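DNA gyrase, B subunit, truncated (Myxococcus xanthus, PDB 3CWV) probably takes part in the ATP-dependent breakage, passage and rejoining of double-stranded DNA, as a truncated B subunit of the type II topoisomerase DNA gyrase. Local coordinates at residues L216-F230 / C241-L254. Sequence-based numbering, arbitrary orientation.
Sequences LTEARPQLHPEPVVF and CALQWCEDEDSTLL
His-224 and Gln-244 satisfy several backbone groups where the antiparallel hairpin of strands 228-234 and 237-245 gives way to loop. The imidazole uses both nitrogens: ND1 donates to Glu-226 O (2.7 Å) almost in the ring plane, leaving NE2 to accept the N-H of Trp-245 at 3.1 Å in a nearly straight bond (173°), tilted from that plane. With its CG wedged between backbone N and carbonyl carbon (chi1 49°), the ring takes Gln-244 NE2 over one face, displaced toward the rim. From there Gln-244 NE2 donates to His-224 O (3.2 Å) and to Trp-245 O (3.0 Å). Trp-245 O also takes Leu-223 N at 2.9 Å, the two donors arriving from opposite faces of its carbonyl plane. A leucine in place of His-224 would probably leave the Trp-245 N-H and Glu-226 O without these partners and Gln-244 NE2 without the ring beneath it. Glu-247 N bonds Pro-221 O, Gln-222 NE2 donates to Thr-217 OG1 (2.7 Å), and Cys-246 SG packs against CB and CG2 of Thr-217. Arg-220 bridges two acids: NE lies 3.5 Å from Asp-248 OD1, by charge alone, and NH1 3.4 Å from Asp-250 OD1. In the hairpin, Val-228 pairs with Leu-243 and Phe-230 with Cys-241 through reciprocal backbone bonds. Their side chains share one face, where helix 328-345 covers Val-228, Phe-230 and Leu-243; Val-229 and Ala-242 turn to the other, against helix 208-217. Strand 228-234 edges the sheet of the family's S5-clan transducer domain, while strand 237-245 bonds to strand 300-307, itself flanked by strand 252-257.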
ATOM      1  N   LEU A 216      -3.924 -12.589 -10.702  1.00 40.19           N
ATOM      2  CA  LEU A 216      -2.779 -12.364 -11.585  1.00 40.34           C
ATOM      3  C   LEU A 216      -2.462 -13.553 -12.473  1.00 39.83           C
ATOM      4  O   LEU A 216      -1.788 -13.402 -13.487  1.00 41.21           O
ATOM      5  CB  LEU A 216      -1.529 -12.009 -10.774  1.00 39.53           C
ATOM      6  CG  LEU A 216      -1.523 -10.657 -10.049  1.00 41.71           C
ATOM      7  CD1 LEU A 216      -0.569 -10.724  -8.868  1.00 43.30           C
ATOM      8  CD2 LEU A 216      -1.140  -9.550 -11.032  1.00 43.85           C
ATOM      9  N   THR A 217      -2.924 -14.734 -12.076  1.00 39.84           N
ATOM     10  CA  THR A 217      -2.669 -15.956 -12.841  1.00 40.21           C
ATOM     11  C   THR A 217      -3.913 -16.555 -13.520  1.00 44.17           C
ATOM     12  O   THR A 217      -3.820 -17.603 -14.173  1.00 43.15           O
ATOM     13  CB  THR A 217      -2.022 -17.051 -11.951  1.00 40.59           C
ATOM     14  OG1 THR A 217      -2.838 -17.301 -10.801  1.00 36.93           O
ATOM     15  CG2 THR A 217      -0.633 -16.646 -11.504  1.00 35.91           C
ATOM     16  N   GLU A 218      -5.071 -15.912 -13.363  1.00 45.92           N
ATOM     17  CA  GLU A 218      -6.350 -16.524 -13.785  1.00 50.36           C
ATOM     18  C   GLU A 218      -6.411 -16.966 -15.268  1.00 51.30           C
ATOM     19  O   GLU A 218      -7.204 -17.841 -15.622  1.00 53.25           O
ATOM     20  CB  GLU A 218      -7.548 -15.614 -13.450  1.00 49.31           C
ATOM     21  CG  GLU A 218      -7.627 -14.364 -14.301  1.00 48.81           C
ATOM     22  CD  GLU A 218      -8.917 -13.573 -14.116  1.00 54.16           C
ATOM     23  OE1 GLU A 218      -9.708 -13.861 -13.181  1.00 57.78           O
ATOM     24  OE2 GLU A 218      -9.129 -12.639 -14.917  1.00 60.36           O
ATOM     25  N   ALA A 219      -5.573 -16.373 -16.116  1.00 52.98           N
ATOM     26  CA  ALA A 219      -5.548 -16.689 -17.549  1.00 54.07           C
ATOM     27  C   ALA A 219      -4.320 -17.523 -17.926  1.00 55.05           C
ATOM     28  O   ALA A 219      -3.921 -17.576 -19.097  1.00 56.07           O
ATOM     29  CB  ALA A 219      -5.577 -15.407 -18.373  1.00 54.02           C
ATOM     30  N   ARG A 220      -3.722 -18.158 -16.923  1.00 54.03           N
ATOM     31  CA  ARG A 220      -2.570 -19.024 -17.100  1.00 52.76           C
ATOM     32  C   ARG A 220      -2.956 -20.436 -16.635  1.00 51.85           C
ATOM     33  O   ARG A 220      -3.924 -20.604 -15.893  1.00 50.80           O
ATOM     34  CB  ARG A 220      -1.398 -18.495 -16.272  1.00 53.99           C
ATOM     35  CG  ARG A 220      -0.698 -17.270 -16.841  1.00 55.93           C
ATOM     36  CD  ARG A 220      -0.119 -16.417 -15.717  1.00 62.17           C
ATOM     37  NE  ARG A 220       1.247 -15.963 -15.981  1.00 68.95           N
ATOM     38  CZ  ARG A 220       1.571 -14.831 -16.608  1.00 73.42           C
ATOM     39  NH1 ARG A 220       2.849 -14.521 -16.795  1.00 75.60           N
ATOM     40  NH2 ARG A 220       0.630 -14.007 -17.053  1.00 73.17           N
ATOM     41  N   PRO A 221      -2.215 -21.464 -17.075  1.00 50.79           N
ATOM     42  CA  PRO A 221      -2.602 -22.791 -16.605  1.00 50.05           C
ATOM     43  C   PRO A 221      -2.062 -23.115 -15.210  1.00 47.51           C
ATOM     44  O   PRO A 221      -0.908 -23.526 -15.058  1.00 47.75           O
ATOM     45  CB  PRO A 221      -2.018 -23.739 -17.677  1.00 50.30           C
ATOM     46  CG  PRO A 221      -1.204 -22.870 -18.619  1.00 52.37           C
ATOM     47  CD  PRO A 221      -1.067 -21.516 -17.994  1.00 51.32           C
ATOM     48  N   GLN A 222      -2.910 -22.945 -14.201  1.00 45.05           N
ATOM     49  CA  GLN A 222      -2.513 -23.142 -12.809  1.00 44.31           C
ATOM     50  C   GLN A 222      -2.267 -24.621 -12.473  1.00 44.62           C
ATOM     51  O   GLN A 222      -3.097 -25.475 -12.788  1.00 43.30           O
ATOM     52  CB  GLN A 222      -3.571 -22.543 -11.871  1.00 42.51           C
ATOM     53  CG  GLN A 222      -3.613 -21.012 -11.880  1.00 44.81           C
ATOM     54  CD  GLN A 222      -4.865 -20.435 -11.261  1.00 45.95           C
ATOM     55  OE1 GLN A 222      -5.836 -21.152 -11.003  1.00 48.58           O
ATOM     56  NE2 GLN A 222      -4.856 -19.120 -11.019  1.00 47.81           N
ATOM     57  N   LEU A 223      -1.140 -24.908 -11.814  1.00 42.13           N
ATOM     58  CA  LEU A 223      -0.768 -26.282 -11.456  1.00 42.29           C
ATOM     59  C   LEU A 223      -1.436 -26.776 -10.180  1.00 41.53           C
ATOM     60  O   LEU A 223      -1.314 -27.947  -9.811  1.00 44.20           O
ATOM     61  CB  LEU A 223       0.756 -26.418 -11.333  1.00 41.33           C
ATOM     62  CG  LEU A 223       1.560 -26.218 -12.614  1.00 41.15           C
ATOM     63  CD1 LEU A 223       3.039 -26.405 -12.328  1.00 41.88           C
ATOM     64  CD2 LEU A 223       1.104 -27.181 -13.694  1.00 47.99           C
ATOM     65  N   HIS A 224      -2.118 -25.871  -9.495  1.00 39.56           N
ATOM     66  CA  HIS A 224      -2.869 -26.197  -8.302  1.00 37.20           C
ATOM     67  C   HIS A 224      -3.979 -25.146  -8.173  1.00 40.12           C
ATOM     68  O   HIS A 224      -3.797 -24.014  -8.621  1.00 38.20           O
ATOM     69  CB  HIS A 224      -1.945 -26.247  -7.070  1.00 38.39           C
ATOM     70  CG  HIS A 224      -1.033 -25.061  -6.930  1.00 33.49           C
ATOM     71  ND1 HIS A 224      -1.263 -24.053  -6.018  1.00 33.76           N
ATOM     72  CD2 HIS A 224       0.122 -24.740  -7.559  1.00 33.93           C
ATOM     73  CE1 HIS A 224      -0.297 -23.154  -6.101  1.00 31.10           C
ATOM     74  NE2 HIS A 224       0.558 -23.548  -7.030  1.00 31.63           N
ATOM     75  N   PRO A 225      -5.142 -25.532  -7.614  1.00 41.05           N
ATOM     76  CA  PRO A 225      -6.327 -24.680  -7.619  1.00 42.04           C
ATOM     77  C   PRO A 225      -6.359 -23.577  -6.566  1.00 42.16           C
ATOM     78  O   PRO A 225      -7.241 -22.713  -6.624  1.00 41.81           O
ATOM     79  CB  PRO A 225      -7.463 -25.674  -7.344  1.00 41.81           C
ATOM     80  CG  PRO A 225      -6.822 -26.720  -6.499  1.00 41.65           C
ATOM     81  CD  PRO A 225      -5.419 -26.846  -6.991  1.00 41.99           C
ATOM     82  N   GLU A 226      -5.443 -23.624  -5.600  1.00 41.64           N
ATOM     83  CA  GLU A 226      -5.407 -22.609  -4.550  1.00 43.11           C
ATOM     84  C   GLU A 226      -3.955 -22.222  -4.277  1.00 42.06           C
ATOM     85  O   GLU A 226      -3.072 -23.095  -4.218  1.00 39.70           O
ATOM     86  CB  GLU A 226      -6.101 -23.134  -3.284  1.00 45.23           C
ATOM     87  CG  GLU A 226      -6.917 -22.096  -2.527  1.00 53.42           C
ATOM     88  CD  GLU A 226      -8.072 -21.518  -3.340  1.00 61.28           C
ATOM     89  OE1 GLU A 226      -8.807 -22.288  -4.002  1.00 65.18           O
ATOM     90  OE2 GLU A 226      -8.253 -20.284  -3.309  1.00 65.46           O
ATOM     91  N   PRO A 227      -3.684 -20.902  -4.153  1.00 39.96           N
ATOM     92  CA  PRO A 227      -2.302 -20.518  -3.895  1.00 37.08           C
ATOM     93  C   PRO A 227      -1.827 -21.044  -2.552  1.00 33.40           C
ATOM     94  O   PRO A 227      -2.642 -21.284  -1.641  1.00 32.48           O
ATOM     95  CB  PRO A 227      -2.360 -18.974  -3.901  1.00 37.96           C
ATOM     96  CG  PRO A 227      -3.573 -18.650  -4.734  1.00 37.65           C
ATOM     97  CD  PRO A 227      -4.558 -19.720  -4.288  1.00 39.82           C
ATOM     98  N   VAL A 228      -0.525 -21.252  -2.436  1.00 34.14           N
ATOM     99  CA  VAL A 228       0.074 -21.512  -1.128  1.00 34.38           C
ATOM    100  C   VAL A 228       0.139 -20.184  -0.376  1.00 35.83           C
ATOM    101  O   VAL A 228       0.622 -19.203  -0.925  1.00 35.67           O
ATOM    102  CB  VAL A 228       1.489 -22.092  -1.247  1.00 34.18           C
ATOM    103  CG1 VAL A 228       2.083 -22.320   0.147  1.00 36.78           C
ATOM    104  CG2 VAL A 228       1.477 -23.388  -2.038  1.00 35.72           C
ATOM    105  N   VAL A 229      -0.335 -20.148   0.868  1.00 35.13           N
ATOM    106  CA  VAL A 229      -0.436 -18.882   1.596  1.00 36.07           C
ATOM    107  C   VAL A 229       0.119 -18.984   3.009  1.00 36.83           C
ATOM    108  O   VAL A 229       0.034 -20.034   3.645  1.00 36.13           O
ATOM    109  CB  VAL A 229      -1.904 -18.366   1.677  1.00 36.17           C
ATOM    110  CG1 VAL A 229      -2.522 -18.324   0.301  1.00 37.89           C
ATOM    111  CG2 VAL A 229      -2.755 -19.246   2.577  1.00 43.19           C
ATOM    112  N   PHE A 230       0.687 -17.883   3.490  1.00 34.95           N
ATOM    113  CA  PHE A 230       1.115 -17.746   4.884  1.00 34.38           C
ATOM    114  C   PHE A 230       0.740 -16.363   5.380  1.00 34.11           C
ATOM    115  O   PHE A 230       0.684 -15.407   4.596  1.00 32.90           O
ATOM    116  CB  PHE A 230       2.626 -17.946   5.012  1.00 36.38           C
ATOM    117  CG  PHE A 230       3.100 -19.281   4.532  1.00 38.57           C
ATOM    118  CD1 PHE A 230       2.858 -20.429   5.284  1.00 39.69           C
ATOM    119  CD2 PHE A 230       3.790 -19.395   3.338  1.00 39.49           C
ATOM    120  CE1 PHE A 230       3.296 -21.664   4.848  1.00 41.43           C
ATOM    121  CE2 PHE A 230       4.227 -20.634   2.897  1.00 44.78           C
ATOM    122  CZ  PHE A 230       3.976 -21.766   3.653  1.00 39.88           C
ATOM    123  N   CYS A 241       2.175 -13.856   2.565  1.00 33.21           N
ATOM    124  CA  CYS A 241       2.841 -14.407   1.423  1.00 31.93           C
ATOM    125  C   CYS A 241       1.862 -15.281   0.618  1.00 33.05           C
ATOM    126  O   CYS A 241       0.992 -15.943   1.192  1.00 29.80           O
ATOM    127  CB  CYS A 241       4.037 -15.222   1.925  1.00 35.02           C
ATOM    128  SG  CYS A 241       4.891 -16.074   0.668  1.00 48.66           S
ATOM    129  N   ALA A 242       1.989 -15.255  -0.707  1.00 30.02           N
ATOM    130  CA  ALA A 242       1.209 -16.164  -1.579  1.00 32.53           C
ATOM    131  C   ALA A 242       2.099 -16.674  -2.701  1.00 31.95           C
ATOM    132  O   ALA A 242       2.857 -15.903  -3.285  1.00 31.20           O
ATOM    133  CB  ALA A 242      -0.000 -15.459  -2.162  1.00 31.85           C
ATOM    134  N   LEU A 243       1.995 -17.967  -3.019  1.00 30.13           N
ATOM    135  CA  LEU A 243       2.754 -18.540  -4.132  1.00 28.93           C
ATOM    136  C   LEU A 243       1.823 -19.357  -5.043  1.00 30.52           C
ATOM    137  O   LEU A 243       1.004 -20.140  -4.570  1.00 32.95           O
ATOM    138  CB  LEU A 243       3.905 -19.433  -3.630  1.00 27.84           C
ATOM    139  CG  LEU A 243       4.961 -18.796  -2.708  1.00 31.51           C
ATOM    140  CD1 LEU A 243       4.605 -19.058  -1.249  1.00 36.56           C
ATOM    141  CD2 LEU A 243       6.329 -19.394  -3.004  1.00 40.58           C
ATOM    142  N   GLN A 244       1.987 -19.190  -6.343  1.00 31.20           N
ATOM    143  CA  GLN A 244       1.110 -19.832  -7.308  1.00 35.18           C
ATOM    144  C   GLN A 244       1.920 -20.214  -8.535  1.00 35.40           C
ATOM    145  O   GLN A 244       2.453 -19.341  -9.221  1.00 35.69           O
ATOM    146  CB  GLN A 244      -0.040 -18.886  -7.711  1.00 34.64           C
ATOM    147  CG  GLN A 244      -0.955 -19.464  -8.804  1.00 35.11           C
ATOM    148  CD  GLN A 244      -1.723 -20.667  -8.306  1.00 35.62           C
ATOM    149  OE1 GLN A 244      -2.521 -20.556  -7.389  1.00 36.05           O
ATOM    150  NE2 GLN A 244      -1.455 -21.833  -8.886  1.00 37.43           N
ATOM    151  N   TRP A 245       2.010 -21.523  -8.790  1.00 36.09           N
ATOM    152  CA  TRP A 245       2.700 -22.058  -9.947  1.00 36.92           C
ATOM    153  C   TRP A 245       1.719 -22.339 -11.067  1.00 38.90           C
ATOM    154  O   TRP A 245       0.603 -22.797 -10.829  1.00 39.46           O
ATOM    155  CB  TRP A 245       3.437 -23.347  -9.597  1.00 36.30           C
ATOM    156  CG  TRP A 245       4.734 -23.142  -8.883  1.00 33.71           C
ATOM    157  CD1 TRP A 245       5.959 -22.929  -9.448  1.00 35.71           C
ATOM    158  CD2 TRP A 245       4.941 -23.154  -7.473  1.00 33.22           C
ATOM    159  NE1 TRP A 245       6.918 -22.821  -8.475  1.00 33.36           N
ATOM    160  CE2 TRP A 245       6.315 -22.944  -7.249  1.00 33.55           C
ATOM    161  CE3 TRP A 245       4.095 -23.316  -6.372  1.00 33.93           C
ATOM    162  CZ2 TRP A 245       6.866 -22.889  -5.973  1.00 32.11           C
ATOM    163  CZ3 TRP A 245       4.648 -23.265  -5.100  1.00 33.58           C
ATOM    164  CH2 TRP A 245       6.019 -23.049  -4.917  1.00 36.05           C
ATOM    165  N   CYS A 246       2.159 -22.041 -12.283  1.00 41.85           N
ATOM    166  CA  CYS A 246       1.400 -22.265 -13.497  1.00 44.92           C
ATOM    167  C   CYS A 246       2.357 -22.948 -14.461  1.00 48.34           C
ATOM    168  O   CYS A 246       3.565 -22.932 -14.244  1.00 48.43           O
ATOM    169  CB  CYS A 246       0.911 -20.942 -14.083  1.00 43.58           C
ATOM    170  SG  CYS A 246      -0.201 -20.013 -12.995  1.00 40.99           S
ATOM    171  N   GLU A 247       1.841 -23.551 -15.525  1.00 52.81           N
ATOM    172  CA  GLU A 247       2.744 -24.220 -16.452  1.00 57.64           C
ATOM    173  C   GLU A 247       3.139 -23.334 -17.624  1.00 59.50           C
ATOM    174  O   GLU A 247       2.717 -23.547 -18.763  1.00 62.10           O
ATOM    175  CB  GLU A 247       2.223 -25.590 -16.894  1.00 58.28           C
ATOM    176  CG  GLU A 247       0.797 -25.621 -17.368  1.00 61.53           C
ATOM    177  CD  GLU A 247       0.577 -26.702 -18.415  1.00 69.41           C
ATOM    178  OE1 GLU A 247      -0.348 -26.551 -19.255  1.00 68.18           O
ATOM    179  OE2 GLU A 247       1.346 -27.695 -18.396  1.00 69.35           O
ATOM    180  N   ASP A 248       3.952 -22.328 -17.316  1.00 62.05           N
ATOM    181  CA  ASP A 248       4.576 -21.473 -18.318  1.00 62.86           C
ATOM    182  C   ASP A 248       5.974 -21.045 -17.869  1.00 63.57           C
ATOM    183  O   ASP A 248       6.471 -21.489 -16.830  1.00 62.38           O
ATOM    184  CB  ASP A 248       3.698 -20.265 -18.675  1.00 64.34           C
ATOM    185  CG  ASP A 248       3.170 -19.521 -17.450  1.00 67.07           C
ATOM    186  OD1 ASP A 248       2.004 -19.068 -17.495  1.00 67.74           O
ATOM    187  OD2 ASP A 248       3.911 -19.385 -16.449  1.00 70.02           O
ATOM    188  N   GLU A 249       6.609 -20.192 -18.659  1.00 63.93           N
ATOM    189  CA  GLU A 249       8.015 -19.886 -18.451  1.00 65.18           C
ATOM    190  C   GLU A 249       8.226 -18.659 -17.562  1.00 63.60           C
ATOM    191  O   GLU A 249       9.270 -18.519 -16.915  1.00 63.61           O
ATOM    192  CB  GLU A 249       8.708 -19.685 -19.805  1.00 66.92           C
ATOM    193  CG  GLU A 249      10.190 -20.088 -19.828  1.00 72.38           C
ATOM    194  CD  GLU A 249      10.405 -21.580 -19.585  1.00 77.59           C
ATOM    195  OE1 GLU A 249      11.533 -21.962 -19.196  1.00 80.65           O
ATOM    196  OE2 GLU A 249       9.453 -22.371 -19.778  1.00 77.77           O
ATOM    197  N   ASP A 250       7.227 -17.784 -17.534  1.00 61.15           N
ATOM    198  CA  ASP A 250       7.352 -16.490 -16.888  1.00 58.94           C
ATOM    199  C   ASP A 250       7.345 -16.615 -15.372  1.00 56.29           C
ATOM    200  O   ASP A 250       6.692 -17.490 -14.820  1.00 56.07           O
ATOM    201  CB  ASP A 250       6.220 -15.573 -17.344  1.00 60.29           C
ATOM    202  CG  ASP A 250       6.106 -15.500 -18.855  1.00 64.21           C
ATOM    203  OD1 ASP A 250       5.046 -15.053 -19.343  1.00 69.31           O
ATOM    204  OD2 ASP A 250       7.073 -15.889 -19.554  1.00 66.85           O
ATOM    205  N   SER A 251       8.081 -15.727 -14.718  1.00 53.27           N
ATOM    206  CA  SER A 251       8.185 -15.694 -13.263  1.00 50.55           C
ATOM    207  C   SER A 251       7.804 -14.294 -12.808  1.00 47.79           C
ATOM    208  O   SER A 251       8.169 -13.317 -13.455  1.00 44.71           O
ATOM    209  CB  SER A 251       9.620 -15.999 -12.835  1.00 51.65           C
ATOM    210  OG  SER A 251       9.685 -16.407 -11.477  1.00 53.66           O
ATOM    211  N   THR A 252       7.048 -14.205 -11.717  1.00 44.54           N
ATOM    212  CA  THR A 252       6.671 -12.919 -11.151  1.00 42.83           C
ATOM    213  C   THR A 252       6.927 -12.935  -9.642  1.00 41.17           C
ATOM    214  O   THR A 252       6.451 -13.820  -8.934  1.00 39.47           O
ATOM    215  CB  THR A 252       5.188 -12.585 -11.473  1.00 43.62           C
ATOM    216  OG1 THR A 252       5.047 -12.377 -12.885  1.00 46.23           O
ATOM    217  CG2 THR A 252       4.713 -11.334 -10.730  1.00 42.45           C
ATOM    218  N   LEU A 253       7.700 -11.962  -9.161  1.00 38.24           N
ATOM    219  CA  LEU A 253       7.962 -11.834  -7.726  1.00 37.61           C
ATOM    220  C   LEU A 253       7.725 -10.378  -7.318  1.00 36.60           C
ATOM    221  O   LEU A 253       8.486  -9.493  -7.704  1.00 32.48           O
ATOM    222  CB  LEU A 253       9.385 -12.307  -7.385  1.00 36.82           C
ATOM    223  CG  LEU A 253       9.831 -12.394  -5.912  1.00 39.80           C
ATOM    224  CD1 LEU A 253       8.721 -12.854  -5.010  1.00 38.67           C
ATOM    225  CD2 LEU A 253      11.024 -13.305  -5.744  1.00 38.72           C
ATOM    226  N   LEU A 254       6.635 -10.142  -6.586  1.00 33.19           N
ATOM    227  CA  LEU A 254       6.260  -8.801  -6.121  1.00 32.90           C
ATOM    228  C   LEU A 254       6.457  -8.746  -4.610  1.00 32.03           C
ATOM    229  O   LEU A 254       5.928  -9.597  -3.893  1.00 31.90           O
ATOM    230  CB  LEU A 254       4.776  -8.557  -6.385  1.00 30.96           C
ATOM    231  CG  LEU A 254       4.217  -8.025  -7.715  1.00 39.99           C
ATOM    232  CD1 LEU A 254       5.172  -8.097  -8.907  1.00 34.44           C
ATOM    233  CD2 LEU A 254       2.841  -8.650  -8.023  1.00 34.30           C
TER